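Local coordinates for bifunctional GH43-CE protein (Bacteroides eggerthii, PDB 6MLY), which probably trims complex arabinoxylans, joining a family 43 glycoside hydrolase, thought to act as a xylan 1,4-beta-xylosidase, to a carbohydrate esterase in one chain, at residues Y43-T48 with Y107-F112; V55-S60 with K125-G130; N599-A604 with S635-T640; T719-N724 with I745-A750. All blocks are in the same frame, centred on the assembly; numbering follows the deposited sequence.

Interaction 1 (Y43-T48 with Y107-F112); sequences YMSSTT and YYLSTF
Strand 41-45, which carries Y43 and S45, runs in roughly the same direction as strand 106-113, which carries Y107 and L109, but the two belong to different four-stranded antiparallel sheets and touch through side chains alone. They draw together along their length: the CA atoms of Y43 and Y107 are 10.1 Å apart, those of S45 and L109 only 7.8 Å. Y43 and S45 meet Y107 and L109 because alternate side chains of each strand point toward the other; the wide end is filled by two tyrosines, the narrow end by a serine and a leucine. The CG of Y43 stands anti to its carbonyl carbon (chi1 -76°), and the CG of Y107 does the same, which directs each ring into the gap from its own strand. The two side chains cross at about a right angle, with ring planes at 76° and centroids 5.5 Å apart. CD2 of Y43 lies 4.0 Å from CE2 of Y107, while the hydroxyl oxygen OH of Y107 comes 3.5 Å from CE2 of Y43. Further along, S45 offers its CB to the CD2 branch of L109 at 4.0 Å. L100 touches both Y43 and S45, and L127 touches both tyrosines. The two beta-sheets are consistent with adjacent blades of the five-bladed beta-propeller of family 43 enzymes. Between these two segments cohesion is apolar and aromatic, whereas the hydroxyls of Y43 and S45 are hydrogen-bonded elsewhere, to E128 and S98. Van der Waals packing thus joins the two sheets here, with directional bonds left to the surroundings.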
loop_
_atom_site.group_PDB
_atom_site.type_symbol
_atom_site.label_atom_id
_atom_site.label_comp_id
_atom_site.label_asym_id
_atom_site.label_seq_id
_atom_site.Cartn_x
_atom_site.Cartn_y
_atom_site.Cartn_z
ATOM N N TYR A 43 12.033 -17.017 24.745
ATOM C CA TYR A 43 11.230 -17.705 23.750
ATOM C C TYR A 43 9.825 -17.109 23.729
ATOM O O TYR A 43 9.361 -16.559 24.717
ATOM C CB TYR A 43 11.170 -19.206 24.032
ATOM C CG TYR A 43 12.424 -19.957 23.670
ATOM C CD1 TYR A 43 12.799 -20.113 22.345
ATOM C CD2 TYR A 43 13.225 -20.525 24.647
ATOM C CE1 TYR A 43 13.945 -20.810 21.999
ATOM C CE2 TYR A 43 14.374 -21.225 24.319
ATOM C CZ TYR A 43 14.737 -21.365 22.990
ATOM O OH TYR A 43 15.870 -22.049 22.660
ATOM N N MET A 44 9.161 -17.253 22.582
ATOM C CA MET A 44 7.894 -16.597 22.330
ATOM C C MET A 44 7.153 -17.322 21.199
ATOM O O MET A 44 7.661 -17.417 20.083
ATOM C CB MET A 44 8.123 -15.131 21.946
ATOM C CG MET A 44 6.909 -14.457 21.338
ATOM S SD MET A 44 7.365 -13.206 20.122
ATOM C CE MET A 44 6.273 -13.676 18.784
ATOM N N SER A 45 5.955 -17.834 21.525
ATOM C CA SER A 45 4.986 -18.334 20.549
ATOM C C SER A 45 4.130 -17.159 20.059
ATOM O O SER A 45 4.252 -16.039 20.554
ATOM C CB SER A 45 4.145 -19.448 21.135
ATOM O OG SER A 45 3.281 -18.955 22.146
ATOM N N SER A 46 3.263 -17.424 19.080
ATOM C CA SER A 46 2.639 -16.350 18.304
ATOM C C SER A 46 1.430 -16.877 17.523
ATOM O O SER A 46 1.243 -18.085 17.390
ATOM C CB SER A 46 3.662 -15.739 17.389
ATOM O OG SER A 46 3.314 -14.409 17.064
ATOM N N THR A 47 0.613 -15.947 17.021
ATOM C CA THR A 47 -0.562 -16.258 16.202
ATOM C C THR A 47 -0.300 -15.853 14.743
ATOM O O THR A 47 0.173 -14.740 14.470
ATOM C CB THR A 47 -1.817 -15.564 16.746
ATOM O OG1 THR A 47 -2.057 -15.984 18.089
ATOM C CG2 THR A 47 -3.054 -15.862 15.928
ATOM N N THR A 48 -0.586 -16.788 13.823
ATOM C CA THR A 48 -0.628 -16.552 12.376
ATOM C C THR A 48 -1.937 -17.085 11.776
ATOM O O THR A 48 -2.092 -17.081 10.553
ATOM C CB THR A 48 0.557 -17.212 11.663
ATOM O OG1 THR A 48 0.461 -18.625 11.857
ATOM C CG2 THR A 48 1.889 -16.686 12.148
ATOM N N TYR A 107 9.461 -28.149 27.274
ATOM C CA TYR A 107 8.703 -27.020 26.751
ATOM C C TYR A 107 7.278 -27.482 26.439
ATOM O O TYR A 107 7.077 -28.540 25.845
ATOM C CB TYR A 107 9.383 -26.438 25.506
ATOM C CG TYR A 107 10.701 -25.761 25.784
ATOM C CD1 TYR A 107 11.900 -26.439 25.627
ATOM C CD2 TYR A 107 10.748 -24.452 26.236
ATOM C CE1 TYR A 107 13.114 -25.830 25.898
ATOM C CE2 TYR A 107 11.954 -23.830 26.515
ATOM C CZ TYR A 107 13.142 -24.522 26.345
ATOM O OH TYR A 107 14.335 -23.922 26.618
ATOM N N TYR A 108 6.302 -26.660 26.838
ATOM C CA TYR A 108 4.885 -26.950 26.654
ATOM C C TYR A 108 4.225 -25.795 25.898
ATOM O O TYR A 108 4.249 -24.648 26.365
ATOM C CB TYR A 108 4.201 -27.174 28.006
ATOM C CG TYR A 108 4.636 -28.424 28.725
ATOM C CD1 TYR A 108 5.691 -28.404 29.623
ATOM C CD2 TYR A 108 3.999 -29.632 28.501
ATOM C CE1 TYR A 108 6.097 -29.550 30.289
ATOM C CE2 TYR A 108 4.396 -30.788 29.153
ATOM C CZ TYR A 108 5.445 -30.749 30.054
ATOM O OH TYR A 108 5.835 -31.890 30.692
ATOM N N LEU A 109 3.636 -26.129 24.741
ATOM C CA LEU A 109 3.014 -25.171 23.828
ATOM C C LEU A 109 1.578 -25.614 23.513
ATOM O O LEU A 109 1.356 -26.749 23.088
ATOM C CB LEU A 109 3.858 -25.103 22.553
ATOM C CG LEU A 109 3.976 -23.716 21.931
ATOM C CD1 LEU A 109 4.713 -23.785 20.601
ATOM C CD2 LEU A 109 2.607 -23.080 21.763
ATOM N N SER A 110 0.613 -24.708 23.717
ATOM C CA SER A 110 -0.797 -24.978 23.438
ATOM C C SER A 110 -1.365 -23.912 22.493
ATOM O O SER A 110 -0.937 -22.766 22.527
ATOM C CB SER A 110 -1.601 -25.034 24.709
ATOM O OG SER A 110 -1.910 -23.727 25.174
ATOM N N THR A 111 -2.337 -24.317 21.668
ATOM C CA THR A 111 -3.246 -23.394 20.999
ATOM C C THR A 111 -4.610 -24.069 20.814
ATOM O O THR A 111 -4.770 -25.262 21.079
ATOM C CB THR A 111 -2.677 -22.899 19.661
ATOM O OG1 THR A 111 -3.549 -21.879 19.171
ATOM C CG2 THR A 111 -2.549 -23.984 18.615
ATOM N N PHE A 112 -5.575 -23.271 20.345
ATOM C CA PHE A 112 -6.935 -23.691 20.010
ATOM C C PHE A 112 -7.284 -23.131 18.626
ATOM O O PHE A 112 -6.546 -22.297 18.093
ATOM C CB PHE A 112 -7.931 -23.185 21.055
ATOM C CG PHE A 112 -8.043 -21.682 21.117
ATOM C CD1 PHE A 112 -9.128 -21.027 20.558
ATOM C CD2 PHE A 112 -7.048 -20.920 21.710
ATOM C CE1 PHE A 112 -9.219 -19.643 20.598
ATOM C CE2 PHE A 112 -7.140 -19.536 21.747
ATOM C CZ PHE A 112 -8.226 -18.901 21.195
#

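Interaction 2 (V55-S60 with K125-G130); sequences VPIMKS and KNLEKG
I57 and K59, two residues apart and on the same face of strand 56-60, meet L127 and E128 of the loop between strands 118-124 and 133-137. The contact has an apolar and an ionic half. In the apolar half, CG2 of I57 meets the end of L127, the two side chains crossing at a slant, 3.8 Å from CD2 of L127. With CG2 anti to the backbone N of I57, that methyl is the part presented to the loop. The end of the L127 side chain, CG and CD2, comes nearer the strand than the direction of its CB suggests, and Y43, Y107 and W132 flank it. In the ionic half, NZ of K59 forms a salt bridge, with a hydrogen bond, to OE1 of E128 at 2.6 Å. The lysine nitrogen arrives on the syn side of that oxygen, 15° out of the carboxylate plane, while OE2 of E128 is more distant from NZ of K59 at 3.7 Å. The lysine has its CG anti to the backbone N (chi1 168°) and runs extended until a bend at its last torsion; the glutamate is likewise extended beyond CG, so two long arms span the distance. Within the loop, G130 N bonds N126 O at 2.8 Å, and E128 N makes a weak bond to N126 OD1; these bonds close the loop on N126. L127 O is also bonded to the side chain of N70. OE1 of E128 takes Y43 OH as a second partner. Such neighbours would probably stabilise the glutamate's negative charge and fix its carboxylate, next to a buried isoleucine-leucine contact.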
loop_
_atom_site.group_PDB
_atom_site.type_symbol
_atom_site.label_atom_id
_atom_site.label_comp_id
_atom_site.label_asym_id
_atom_site.label_seq_id
_atom_site.Cartn_x
_atom_site.Cartn_y
_atom_site.Cartn_z
ATOM N N VAL A 55 1.543 -21.467 14.445
ATOM C CA VAL A 55 2.121 -21.157 15.771
ATOM C C VAL A 55 3.639 -21.035 15.645
ATOM O O VAL A 55 4.372 -21.956 15.995
ATOM C CB VAL A 55 1.723 -22.189 16.848
ATOM C CG1 VAL A 55 2.046 -21.685 18.249
ATOM C CG2 VAL A 55 0.257 -22.588 16.761
ATOM N N PRO A 56 4.160 -19.901 15.121
ATOM C CA PRO A 56 5.604 -19.685 15.049
ATOM C C PRO A 56 6.237 -19.408 16.420
ATOM O O PRO A 56 5.727 -18.585 17.179
ATOM C CB PRO A 56 5.754 -18.452 14.144
ATOM C CG PRO A 56 4.434 -17.724 14.263
ATOM C CD PRO A 56 3.392 -18.790 14.535
ATOM N N ILE A 57 7.349 -20.097 16.702
ATOM C CA ILE A 57 8.154 -19.860 17.894
ATOM C C ILE A 57 9.346 -18.991 17.485
ATOM O O ILE A 57 9.981 -19.262 16.473
ATOM C CB ILE A 57 8.614 -21.180 18.550
ATOM C CG1 ILE A 57 7.447 -22.140 18.807
ATOM C CG2 ILE A 57 9.405 -20.908 19.825
ATOM C CD1 ILE A 57 7.416 -23.334 17.885
ATOM N N MET A 58 9.625 -17.965 18.296
ATOM C CA MET A 58 10.711 -17.019 18.074
ATOM C C MET A 58 11.668 -17.051 19.269
ATOM O O MET A 58 11.227 -17.109 20.405
ATOM C CB MET A 58 10.171 -15.594 17.924
ATOM C CG MET A 58 9.309 -15.398 16.701
ATOM S SD MET A 58 8.949 -13.654 16.396
ATOM C CE MET A 58 7.708 -13.814 15.114
ATOM N N LYS A 59 12.969 -16.972 18.980
ATOM C CA LYS A 59 14.027 -16.960 19.985
ATOM C C LYS A 59 14.643 -15.557 20.045
ATOM O O LYS A 59 14.721 -14.874 19.029
ATOM C CB LYS A 59 15.077 -18.019 19.630
ATOM C CG LYS A 59 16.385 -17.952 20.408
ATOM C CD LYS A 59 17.429 -18.929 19.907
ATOM C CE LYS A 59 18.621 -19.051 20.835
ATOM N NZ LYS A 59 19.174 -20.428 20.848
ATOM N N SER A 60 15.079 -15.149 21.243
ATOM C CA SER A 60 15.878 -13.932 21.442
ATOM C C SER A 60 16.846 -14.136 22.613
ATOM O O SER A 60 16.684 -15.058 23.393
ATOM C CB SER A 60 15.006 -12.721 21.660
ATOM O OG SER A 60 15.783 -11.529 21.696
ATOM N N LYS A 125 11.574 -31.437 24.162
ATOM C CA LYS A 125 12.740 -31.123 25.002
ATOM C C LYS A 125 13.700 -30.188 24.253
ATOM O O LYS A 125 14.701 -29.756 24.809
ATOM C CB LYS A 125 13.452 -32.410 25.439
ATOM C CG LYS A 125 12.702 -33.234 26.480
ATOM C CD LYS A 125 13.307 -34.602 26.769
ATOM C CE LYS A 125 14.018 -34.690 28.104
ATOM N NZ LYS A 125 14.624 -36.029 28.304
ATOM N N ASN A 126 13.392 -29.884 22.990
ATOM C CA ASN A 126 14.181 -28.941 22.190
ATOM C C ASN A 126 13.223 -28.097 21.340
ATOM O O ASN A 126 12.733 -28.553 20.307
ATOM C CB ASN A 126 15.219 -29.669 21.330
ATOM C CG ASN A 126 16.248 -28.742 20.720
ATOM O OD1 ASN A 126 16.040 -27.533 20.637
ATOM N ND2 ASN A 126 17.365 -29.302 20.283
ATOM N N LEU A 127 12.986 -26.856 21.779
ATOM C CA LEU A 127 11.966 -25.970 21.191
ATOM C C LEU A 127 12.356 -25.520 19.770
ATOM O O LEU A 127 11.495 -25.105 18.997
ATOM C CB LEU A 127 11.773 -24.771 22.126
ATOM C CG LEU A 127 10.516 -23.936 21.898
ATOM C CD1 LEU A 127 9.271 -24.805 21.892
ATOM C CD2 LEU A 127 10.393 -22.851 22.954
ATOM N N GLU A 128 13.640 -25.621 19.418
ATOM C CA GLU A 128 14.136 -25.144 18.132
ATOM C C GLU A 128 14.089 -26.255 17.070
ATOM O O GLU A 128 13.906 -25.955 15.895
ATOM C CB GLU A 128 15.548 -24.582 18.300
ATOM C CG GLU A 128 15.628 -23.479 19.346
ATOM C CD GLU A 128 17.010 -22.889 19.585
ATOM O OE1 GLU A 128 17.162 -22.120 20.558
ATOM O OE2 GLU A 128 17.933 -23.199 18.805
ATOM N N LYS A 129 14.250 -27.524 17.477
ATOM C CA LYS A 129 14.423 -28.645 16.521
ATOM C C LYS A 129 13.295 -29.685 16.619
ATOM O O LYS A 129 13.002 -30.363 15.632
ATOM C CB LYS A 129 15.776 -29.332 16.743
ATOM C CG LYS A 129 16.984 -28.403 16.699
ATOM C CD LYS A 129 18.320 -29.131 16.703
ATOM C CE LYS A 129 19.388 -28.417 17.513
ATOM N NZ LYS A 129 20.345 -29.368 18.131
ATOM N N GLY A 130 12.686 -29.836 17.799
ATOM C CA GLY A 130 11.679 -30.868 18.025
ATOM C C GLY A 130 12.322 -32.210 18.376
ATOM O O GLY A 130 13.478 -32.248 18.793
#

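Interaction 3 (N599-A604 with S635-T640); sequences NDVKAA and SLAGTT. With NA (sodium ion), chain H.
A637 and T640, at the C-terminal end of helix 629-639, meet V601 and K602 on helix 596-610, the closest CA atoms being those of K602 and A637 at 7.2 Å. S635 lies one turn before the end, its carbonyl O taking the backbone N of T639 at 3.0 Å. L636 contributes its carbonyl, which accepts the hydroxyl of T640: OG1 donates to L636 O with a C=O...donor angle of 143°, tilted 17° from the carbonyl plane. A637 turns its CB to the neighbouring helix and lies 4.1 Å from CG1 of V601, a light methyl-to-methyl touch. T639 points its side chain off, its OG1 bonded to P717 O; its carbonyl O instead binds the sodium ion at 2.4 Å. T640 then closes the segment by receiving K602. The lysine CB does not aim at the helix end, but its extended chain, bent at the last torsion (chi4 -64°), brings NZ within 2.9 Å of T640 OG1. That hydroxyl is thus gripped twice, accepting from the lysine and donating to L636. NZ of K602 also lies 3.8 Å from A637 O and 3.7 Å from T640 O, too long for bonds, yet these nearby carbonyl oxygens may partly offset the lysine charge in this buried setting. The packing joins two helices of an alpha/beta-hydrolase fold, the esterase domain of the protein. Helix 629-639 follows what is probably the GxSxG nucleophile elbow, as the helix after the catalytic serine does in this fold, and its far end supplies one ligand of the sodium site.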
loop_
_atom_site.group_PDB
_atom_site.type_symbol
_atom_site.label_atom_id
_atom_site.label_comp_id
_atom_site.label_asym_id
_atom_site.label_seq_id
_atom_site.Cartn_x
_atom_site.Cartn_y
_atom_site.Cartn_z
ATOM N N ASN A 599 -9.306 27.794 -9.007
ATOM C CA ASN A 599 -8.994 27.954 -7.569
ATOM C C ASN A 599 -8.220 26.738 -7.036
ATOM O O ASN A 599 -7.347 26.882 -6.176
ATOM C CB ASN A 599 -10.260 28.163 -6.730
ATOM C CG ASN A 599 -10.831 29.563 -6.820
ATOM O OD1 ASN A 599 -10.361 30.390 -7.598
ATOM N ND2 ASN A 599 -11.853 29.838 -6.025
ATOM N N ASP A 600 -8.555 25.547 -7.542
ATOM C CA ASP A 600 -7.920 24.315 -7.111
ATOM C C ASP A 600 -6.512 24.230 -7.706
ATOM O O ASP A 600 -5.556 23.926 -6.995
ATOM C CB ASP A 600 -8.770 23.090 -7.465
ATOM C CG ASP A 600 -9.999 22.907 -6.587
ATOM O OD1 ASP A 600 -10.155 23.670 -5.608
ATOM O OD2 ASP A 600 -10.805 22.009 -6.898
ATOM N N VAL A 601 -6.400 24.502 -9.008
ATOM C CA VAL A 601 -5.125 24.410 -9.721
ATOM C C VAL A 601 -4.094 25.294 -9.012
ATOM O O VAL A 601 -2.998 24.839 -8.685
ATOM C CB VAL A 601 -5.276 24.798 -11.204
ATOM C CG1 VAL A 601 -3.929 24.929 -11.901
ATOM C CG2 VAL A 601 -6.160 23.802 -11.934
ATOM N N LYS A 602 -4.474 26.550 -8.766
ATOM C CA LYS A 602 -3.596 27.523 -8.144
ATOM C C LYS A 602 -3.217 27.067 -6.728
ATOM O O LYS A 602 -2.109 27.348 -6.284
ATOM C CB LYS A 602 -4.247 28.910 -8.166
ATOM C CG LYS A 602 -4.341 29.528 -9.552
ATOM C CD LYS A 602 -4.580 31.025 -9.555
ATOM C CE LYS A 602 -4.656 31.635 -10.940
ATOM N NZ LYS A 602 -3.376 31.503 -11.677
ATOM N N ALA A 603 -4.126 26.358 -6.043
ATOM C CA ALA A 603 -3.889 25.827 -4.675
ATOM C C ALA A 603 -2.899 24.654 -4.688
ATOM O O ALA A 603 -2.071 24.521 -3.777
ATOM C CB ALA A 603 -5.193 25.407 -4.046
ATOM N N ALA A 604 -3.013 23.784 -5.698
ATOM C CA ALA A 604 -2.089 22.669 -5.869
ATOM C C ALA A 604 -0.662 23.196 -6.075
ATOM O O ALA A 604 0.282 22.651 -5.517
ATOM C CB ALA A 604 -2.527 21.798 -7.016
ATOM N N SER A 635 -3.995 26.356 -19.349
ATOM C CA SER A 635 -3.872 27.593 -20.125
ATOM C C SER A 635 -4.285 28.800 -19.273
ATOM O O SER A 635 -3.530 29.768 -19.166
ATOM C CB SER A 635 -4.674 27.513 -21.397
ATOM O OG SER A 635 -4.140 26.523 -22.265
ATOM N N LEU A 636 -5.478 28.712 -18.666
ATOM C CA LEU A 636 -6.061 29.774 -17.831
ATOM C C LEU A 636 -5.125 30.084 -16.656
ATOM O O LEU A 636 -5.037 31.229 -16.225
ATOM C CB LEU A 636 -7.442 29.322 -17.340
ATOM C CG LEU A 636 -8.268 30.372 -16.598
ATOM C CD1 LEU A 636 -8.687 31.490 -17.538
ATOM C CD2 LEU A 636 -9.493 29.746 -15.954
ATOM N N ALA A 637 -4.446 29.044 -16.147
ATOM C CA ALA A 637 -3.390 29.175 -15.144
ATOM C C ALA A 637 -2.209 29.966 -15.721
ATOM O O ALA A 637 -1.659 30.826 -15.047
ATOM C CB ALA A 637 -2.953 27.809 -14.680
ATOM N N GLY A 638 -1.840 29.658 -16.972
ATOM C CA GLY A 638 -0.749 30.321 -17.713
ATOM C C GLY A 638 -0.931 31.829 -17.845
ATOM O O GLY A 638 0.012 32.595 -17.624
ATOM N N THR A 639 -2.143 32.267 -18.196
ATOM C CA THR A 639 -2.363 33.674 -18.524
ATOM C C THR A 639 -2.679 34.495 -17.264
ATOM O O THR A 639 -2.666 35.732 -17.332
ATOM C CB THR A 639 -3.428 33.853 -19.620
ATOM O OG1 THR A 639 -4.701 33.411 -19.156
ATOM C CG2 THR A 639 -3.093 33.112 -20.894
ATOM N N THR A 640 -2.926 33.835 -16.124
ATOM C CA THR A 640 -3.409 34.538 -14.919
ATOM C C THR A 640 -2.338 34.597 -13.816
ATOM O O THR A 640 -2.643 34.963 -12.682
ATOM C CB THR A 640 -4.733 33.936 -14.432
ATOM O OG1 THR A 640 -4.531 32.558 -14.120
ATOM C CG2 THR A 640 -5.833 34.090 -15.461
HETATM NA NA NA H . -1.778 37.947 -17.703
#

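Interaction 4 (T719-N724 with I745-A750); sequences TYIDKN and IFFSEA. With NA (sodium ion), chain H.
I721 joins the loop T719-N724 to helix 741-752 by resting its CD1 methyl on A750 and F747. T719 opens the loop, its CB lying 3.7 Å above one face of the Y720 ring, offset toward the rim. Y720 itself sends its side chain elsewhere: OH bonds L714 O, and the ring meets Y646 edge-to-face. Its carbonyl O coordinates the sodium ion at 2.3 Å. I721 points toward the helix. Its CG1 arm stands anti to the carbonyl carbon and continues extended (chi2 171°), which carries CD1 to 3.5 Å from CB of A750. The same methyl lies 4.3 Å from CE1 of F747, approaching the ring obliquely. A short alanine at the point of approach lets the isoleucine come close to the helix. D722 splits its carboxylate between two tasks. OD1 binds the sodium ion at 2.5 Å, while OD2 accepts the backbone N of N724 at 2.7 Å on the anti side, 32° out of the carboxylate plane, which makes an Asx turn. The Asx turn probably restrains the carboxylate that binds the metal. T639 O and both carboxylate oxygens of D725 complete the five protein ligands of the ion. Consecutive residues therefore divide the work: Y720 and D722 give oxygen to the cation, and I721 between them gives a hydrocarbon arm to the helix. All protein ligands being oxygens, three of the five from the carboxylates of two aspartates, suits a hard cation, and the two carboxylates would probably more than balance its single charge, while the helix contact itself is wholly apolar.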
loop_
_atom_site.group_PDB
_atom_site.type_symbol
_atom_site.label_atom_id
_atom_site.label_comp_id
_atom_site.label_asym_id
_atom_site.label_seq_id
_atom_site.Cartn_x
_atom_site.Cartn_y
_atom_site.Cartn_z
ATOM N N THR A 719 -8.505 36.292 -22.463
ATOM C CA THR A 719 -8.767 37.516 -21.703
ATOM C C THR A 719 -7.494 38.057 -21.030
ATOM O O THR A 719 -7.298 39.266 -20.994
ATOM C CB THR A 719 -9.859 37.268 -20.652
ATOM O OG1 THR A 719 -11.014 36.807 -21.354
ATOM C CG2 THR A 719 -10.214 38.490 -19.829
ATOM N N TYR A 720 -6.642 37.170 -20.503
ATOM C CA TYR A 720 -5.607 37.539 -19.527
ATOM C C TYR A 720 -4.195 37.492 -20.135
ATOM O O TYR A 720 -3.213 37.483 -19.385
ATOM C CB TYR A 720 -5.698 36.606 -18.312
ATOM C CG TYR A 720 -7.086 36.449 -17.735
ATOM C CD1 TYR A 720 -7.586 37.364 -16.821
ATOM C CD2 TYR A 720 -7.905 35.394 -18.104
ATOM C CE1 TYR A 720 -8.863 37.241 -16.299
ATOM C CE2 TYR A 720 -9.183 35.255 -17.588
ATOM C CZ TYR A 720 -9.665 36.182 -16.680
ATOM O OH TYR A 720 -10.918 36.066 -16.159
ATOM N N ILE A 721 -4.086 37.473 -21.472
ATOM C CA ILE A 721 -2.784 37.373 -22.170
ATOM C C ILE A 721 -2.068 38.732 -22.144
ATOM O O ILE A 721 -2.660 39.770 -22.447
ATOM C CB ILE A 721 -2.940 36.889 -23.626
ATOM C CG1 ILE A 721 -3.627 35.528 -23.727
ATOM C CG2 ILE A 721 -1.587 36.879 -24.324
ATOM C CD1 ILE A 721 -3.984 35.138 -25.148
ATOM N N ASP A 722 -0.766 38.696 -21.848
ATOM C CA ASP A 722 0.085 39.870 -21.861
ATOM C C ASP A 722 1.504 39.419 -22.229
ATOM O O ASP A 722 1.739 38.232 -22.428
ATOM C CB ASP A 722 -0.018 40.622 -20.530
ATOM C CG ASP A 722 0.747 39.977 -19.391
ATOM O OD1 ASP A 722 0.095 39.359 -18.513
ATOM O OD2 ASP A 722 1.985 40.108 -19.384
ATOM N N LYS A 723 2.437 40.374 -22.291
ATOM C CA LYS A 723 3.787 40.164 -22.840
ATOM C C LYS A 723 4.623 39.306 -21.873
ATOM O O LYS A 723 5.529 38.586 -22.301
ATOM C CB LYS A 723 4.492 41.503 -23.105
ATOM C CG LYS A 723 3.617 42.660 -23.585
ATOM C CD LYS A 723 3.076 42.490 -24.992
ATOM C CE LYS A 723 2.037 43.529 -25.372
ATOM N NZ LYS A 723 1.765 43.540 -26.831
ATOM N N ASN A 724 4.310 39.387 -20.572
ATOM C CA ASN A 724 5.144 38.826 -19.492
ATOM C C ASN A 724 4.556 37.513 -18.946
ATOM O O ASN A 724 5.078 36.957 -17.977
ATOM C CB ASN A 724 5.345 39.862 -18.385
ATOM C CG ASN A 724 5.876 41.176 -18.919
ATOM O OD1 ASN A 724 5.313 42.237 -18.655
ATOM N ND2 ASN A 724 6.954 41.115 -19.684
ATOM N N ILE A 745 -6.540 27.440 -32.356
ATOM C CA ILE A 745 -6.015 28.464 -33.293
ATOM C C ILE A 745 -6.372 29.873 -32.792
ATOM O O ILE A 745 -5.514 30.754 -32.789
ATOM C CB ILE A 745 -6.491 28.214 -34.739
ATOM C CG1 ILE A 745 -6.044 26.838 -35.243
ATOM C CG2 ILE A 745 -6.005 29.327 -35.655
ATOM C CD1 ILE A 745 -6.720 26.384 -36.512
ATOM N N PHE A 746 -7.627 30.073 -32.369
ATOM C CA PHE A 746 -8.035 31.292 -31.661
ATOM C C PHE A 746 -6.997 31.646 -30.586
ATOM O O PHE A 746 -6.583 32.792 -30.473
ATOM C CB PHE A 746 -9.390 31.132 -30.960
ATOM C CG PHE A 746 -10.604 30.931 -31.836
ATOM C CD1 PHE A 746 -10.591 31.245 -33.189
ATOM C CD2 PHE A 746 -11.787 30.454 -31.285
ATOM C CE1 PHE A 746 -11.720 31.059 -33.971
ATOM C CE2 PHE A 746 -12.916 30.275 -32.072
ATOM C CZ PHE A 746 -12.882 30.580 -33.414
ATOM N N PHE A 747 -6.596 30.643 -29.798
ATOM C CA PHE A 747 -5.715 30.827 -28.652
ATOM C C PHE A 747 -4.290 31.141 -29.127
ATOM O O PHE A 747 -3.681 32.096 -28.662
ATOM C CB PHE A 747 -5.786 29.596 -27.738
ATOM C CG PHE A 747 -5.002 29.689 -26.452
ATOM C CD1 PHE A 747 -5.056 30.827 -25.661
ATOM C CD2 PHE A 747 -4.226 28.627 -26.017
ATOM C CE1 PHE A 747 -4.341 30.903 -24.474
ATOM C CE2 PHE A 747 -3.518 28.700 -24.824
ATOM C CZ PHE A 747 -3.574 29.840 -24.056
ATOM N N SER A 748 -3.763 30.333 -30.051
ATOM C CA SER A 748 -2.389 30.506 -30.531
ATOM C C SER A 748 -2.203 31.872 -31.213
ATOM O O SER A 748 -1.138 32.469 -31.082
ATOM C CB SER A 748 -1.961 29.376 -31.433
ATOM O OG SER A 748 -3.079 28.666 -31.931
ATOM N N GLU A 749 -3.226 32.372 -31.919
ATOM C CA GLU A 749 -3.126 33.693 -32.576
ATOM C C GLU A 749 -3.050 34.787 -31.503
ATOM O O GLU A 749 -2.208 35.675 -31.578
ATOM C CB GLU A 749 -4.281 33.965 -33.549
ATOM C CG GLU A 749 -4.177 33.226 -34.875
ATOM C CD GLU A 749 -2.875 33.396 -35.645
ATOM O OE1 GLU A 749 -2.815 34.285 -36.559
ATOM O OE2 GLU A 749 -1.934 32.618 -35.368
ATOM N N ALA A 750 -3.938 34.715 -30.509
ATOM C CA ALA A 750 -3.992 35.711 -29.451
ATOM C C ALA A 750 -2.622 35.802 -28.766
ATOM O O ALA A 750 -2.119 36.901 -28.519
ATOM C CB ALA A 750 -5.096 35.364 -28.484
HETATM NA NA NA H . -1.778 37.947 -17.703
#

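The four contacts form two pairs at opposite ends of the molecule. Interactions 1 and 2, centres 9 Å apart, share the sheet of strands 41-45 and 56-60: M44 O takes M58 N at 2.7 Å, and the bond between Y43 and E128 joins the two contacts through side chains. The side chain of S45 is about 12 Å from that of D143, predicted to tune the glycosidase's active site. Interactions 3 and 4, centres 16 Å apart in the esterase domain, meet at the sodium ion, where T639 of one joins Y720 and D722 of the other. The nearest atoms of interactions 1 and 3 are about 42 Å apart, and the two pairs do not touch.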